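Local coordinates for protein MNMC2 (Aquifex aeolicus, PDB 3VYW) that methylates the 5-aminomethyl group of the modified wobble uridine of tRNA, with S-adenosylmethionine as methyl donor, working without the oxidase domain to which such enzymes are usually fused, at residues Ile98-Val103 and Ala189-Ala194. Numbering follows the deposited sequence.
Sequences IRILDV and AVFHDA. With SAM (S-adenosylmethionine), chain E.
Arg99, Leu101 and Val103 of strand 97-103 trade parallel-sheet hydrogen bonds with Ala189, Phe191 and Asp193, beginning with Ala189 N to Arg99 O (3.2 Å). Leu101 and Val103 are each gripped through both N and O, Val103 O by Asp193 N (3.1 Å), already beyond the strand.

Side chains pack on both faces of the strand pair. On the face covered by helix 88-94, Ile100 CG2, anti to its backbone N, lies over the Phe191 ring, displaced toward the rim, 3.7 Å from CD1; this is a CH-pi contact. Asp102 OD1 comes to the edge of the same ring, in its plane, with the carboxylate turned 88° to it, while OD2 bonds to Ser131. Against helix 206-213, Leu101 CB meets Val190 CG2 at 4.0 Å, and Val103 CG1 sits over the centre of the His192 imidazole, 4.0 Å from its centroid. Leu203 O holds His192 NE2.

At the C-terminal ends of these central strands of a Rossmann-like methyltransferase the contact reaches the cofactor: Asp193 OD2 accepts a 3.0 Å hydrogen bond from the S-adenosylmethionine amino N. Its carboxylate would probably stabilise a positive charge on that group, so the residue that closes the strand pairing also takes part in holding the cofactor.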
loop_
_atom_site.group_PDB
_atom_site.type_symbol
_atom_site.label_atom_id
_atom_site.label_comp_id
_atom_site.label_asym_id
_atom_site.label_seq_id
_atom_site.Cartn_x
_atom_site.Cartn_y
_atom_site.Cartn_z
ATOM N N ILE A 98 -12.676 -13.315 10.490
ATOM C CA ILE A 98 -11.480 -12.568 10.267
ATOM C C ILE A 98 -11.825 -11.389 9.406
ATOM O O ILE A 98 -12.483 -11.539 8.429
ATOM C CB ILE A 98 -10.438 -13.428 9.573
ATOM C CG1 ILE A 98 -9.759 -14.330 10.570
ATOM C CG2 ILE A 98 -9.367 -12.582 8.950
ATOM C CD1 ILE A 98 -8.803 -13.590 11.450
ATOM N N ARG A 99 -11.370 -10.212 9.780
ATOM C CA ARG A 99 -11.585 -9.028 8.993
ATOM C C ARG A 99 -10.325 -8.463 8.358
ATOM O O ARG A 99 -9.370 -8.193 9.013
ATOM C CB ARG A 99 -12.210 -7.962 9.855
ATOM C CG ARG A 99 -13.241 -8.486 10.808
ATOM C CD ARG A 99 -14.224 -7.406 11.151
ATOM N NE ARG A 99 -15.429 -7.931 11.757
ATOM C CZ ARG A 99 -15.457 -8.668 12.852
ATOM N NH1 ARG A 99 -14.342 -8.979 13.462
ATOM N NH2 ARG A 99 -16.604 -9.097 13.328
ATOM N N ILE A 100 -10.358 -8.272 7.059
ATOM C CA ILE A 100 -9.252 -7.681 6.362
ATOM C C ILE A 100 -9.590 -6.373 5.708
ATOM O O ILE A 100 -10.538 -6.266 4.998
ATOM C CB ILE A 100 -8.756 -8.599 5.270
ATOM C CG1 ILE A 100 -8.401 -9.936 5.850
ATOM C CG2 ILE A 100 -7.572 -7.983 4.577
ATOM C CD1 ILE A 100 -7.972 -10.913 4.810
ATOM N N LEU A 101 -8.759 -5.385 5.945
ATOM C CA LEU A 101 -8.851 -4.115 5.284
ATOM C C LEU A 101 -7.847 -4.154 4.168
ATOM O O LEU A 101 -6.704 -4.298 4.393
ATOM C CB LEU A 101 -8.487 -3.026 6.271
ATOM C CG LEU A 101 -9.262 -1.742 6.298
ATOM C CD1 LEU A 101 -8.387 -0.528 6.386
ATOM C CD2 LEU A 101 -10.122 -1.673 5.089
ATOM N N ASP A 102 -8.294 -4.057 2.936
ATOM C CA ASP A 102 -7.394 -4.191 1.818
ATOM C C ASP A 102 -7.193 -2.900 1.094
ATOM O O ASP A 102 -8.089 -2.398 0.517
ATOM C CB ASP A 102 -7.960 -5.209 0.862
ATOM C CG ASP A 102 -6.973 -5.684 -0.116
ATOM O OD1 ASP A 102 -5.842 -5.885 0.279
ATOM O OD2 ASP A 102 -7.301 -5.866 -1.284
ATOM N N VAL A 103 -5.983 -2.386 1.091
ATOM C CA VAL A 103 -5.702 -1.133 0.439
ATOM C C VAL A 103 -5.175 -1.365 -0.960
ATOM O O VAL A 103 -4.050 -1.671 -1.138
ATOM C CB VAL A 103 -4.649 -0.375 1.237
ATOM C CG1 VAL A 103 -4.162 0.806 0.486
ATOM C CG2 VAL A 103 -5.160 0.055 2.568
ATOM N N ALA A 189 -6.324 -7.634 9.879
ATOM C CA ALA A 189 -5.207 -7.396 9.026
ATOM C C ALA A 189 -5.510 -6.242 8.141
ATOM O O ALA A 189 -6.585 -6.139 7.650
ATOM C CB ALA A 189 -4.953 -8.604 8.183
ATOM N N VAL A 190 -4.540 -5.380 7.918
ATOM C CA VAL A 190 -4.623 -4.411 6.865
ATOM C C VAL A 190 -3.573 -4.772 5.871
ATOM O O VAL A 190 -2.452 -4.844 6.207
ATOM C CB VAL A 190 -4.274 -3.030 7.354
ATOM C CG1 VAL A 190 -4.328 -2.035 6.220
ATOM C CG2 VAL A 190 -5.155 -2.638 8.499
ATOM N N PHE A 191 -3.956 -5.020 4.642
ATOM C CA PHE A 191 -2.990 -5.314 3.628
ATOM C C PHE A 191 -2.789 -4.041 2.886
ATOM O O PHE A 191 -3.608 -3.663 2.132
ATOM C CB PHE A 191 -3.551 -6.316 2.648
ATOM C CG PHE A 191 -3.654 -7.696 3.170
ATOM C CD1 PHE A 191 -4.484 -8.590 2.557
ATOM C CD2 PHE A 191 -2.940 -8.103 4.251
ATOM C CE1 PHE A 191 -4.599 -9.856 3.019
ATOM C CE2 PHE A 191 -3.040 -9.371 4.708
ATOM C CZ PHE A 191 -3.872 -10.246 4.097
ATOM N N HIS A 192 -1.693 -3.370 3.107
ATOM C CA HIS A 192 -1.535 -2.095 2.533
ATOM C C HIS A 192 -0.701 -2.164 1.329
ATOM O O HIS A 192 0.488 -2.088 1.403
ATOM C CB HIS A 192 -0.880 -1.229 3.562
ATOM C CG HIS A 192 -1.042 0.220 3.314
ATOM N ND1 HIS A 192 -1.712 0.988 4.104
ATOM C CD2 HIS A 192 -0.586 1.007 2.315
ATOM C CE1 HIS A 192 -1.705 2.208 3.645
ATOM N NE2 HIS A 192 -1.019 2.299 2.562
ATOM N N ASP A 193 -1.329 -2.260 0.186
ATOM C CA ASP A 193 -0.625 -2.575 -1.020
ATOM C C ASP A 193 -0.893 -1.598 -2.113
ATOM O O ASP A 193 -1.561 -1.892 -3.051
ATOM C CB ASP A 193 -1.036 -3.942 -1.484
ATOM C CG ASP A 193 -0.071 -4.535 -2.414
ATOM O OD1 ASP A 193 1.025 -4.031 -2.515
ATOM O OD2 ASP A 193 -0.402 -5.505 -3.060
ATOM N N ALA A 194 -0.362 -0.412 -1.952
ATOM C CA ALA A 194 -0.384 0.594 -2.954
ATOM C C ALA A 194 0.882 0.508 -3.758
ATOM O O ALA A 194 1.743 -0.263 -3.465
ATOM C CB ALA A 194 -0.530 1.942 -2.325
HETATM N N SAM E . -3.172 -5.503 -4.141
HETATM C CA SAM E . -3.155 -5.790 -5.526
HETATM C C SAM E . -3.082 -7.265 -5.590
HETATM O O SAM E . -3.242 -7.888 -6.611
HETATM O OXT SAM E . -2.901 -7.860 -4.569
HETATM C CB SAM E . -2.016 -4.968 -6.087
HETATM C CG SAM E . -2.529 -3.530 -6.223
HETATM S SD SAM E . -1.486 -2.396 -6.790
HETATM C CE SAM E . -0.083 -2.528 -5.973
HETATM C "C5'" SAM E . -2.038 -0.862 -6.487
HETATM C "C4'" SAM E . -3.552 -0.639 -6.595
HETATM O "O4'" SAM E . -3.915 0.510 -5.855
HETATM C "C3'" SAM E . -4.048 -0.362 -7.998
HETATM O "O3'" SAM E . -5.261 -1.047 -8.219
HETATM C "C2'" SAM E . -4.338 1.113 -8.001
HETATM O "O2'" SAM E . -5.362 1.414 -8.909
HETATM C "C1'" SAM E . -4.782 1.343 -6.596
HETATM N N9 SAM E . -4.753 2.755 -6.155
HETATM C C8 SAM E . -3.787 3.630 -6.300
HETATM N N7 SAM E . -4.092 4.798 -5.769
HETATM C C5 SAM E . -5.286 4.695 -5.267
HETATM C C6 SAM E . -6.208 5.570 -4.556
HETATM N N6 SAM E . -5.913 6.827 -4.272
HETATM N N1 SAM E . -7.360 5.079 -4.201
HETATM C C2 SAM E . -7.687 3.847 -4.452
HETATM N N3 SAM E . -6.916 3.021 -5.092
HETATM C C4 SAM E . -5.720 3.362 -5.526
#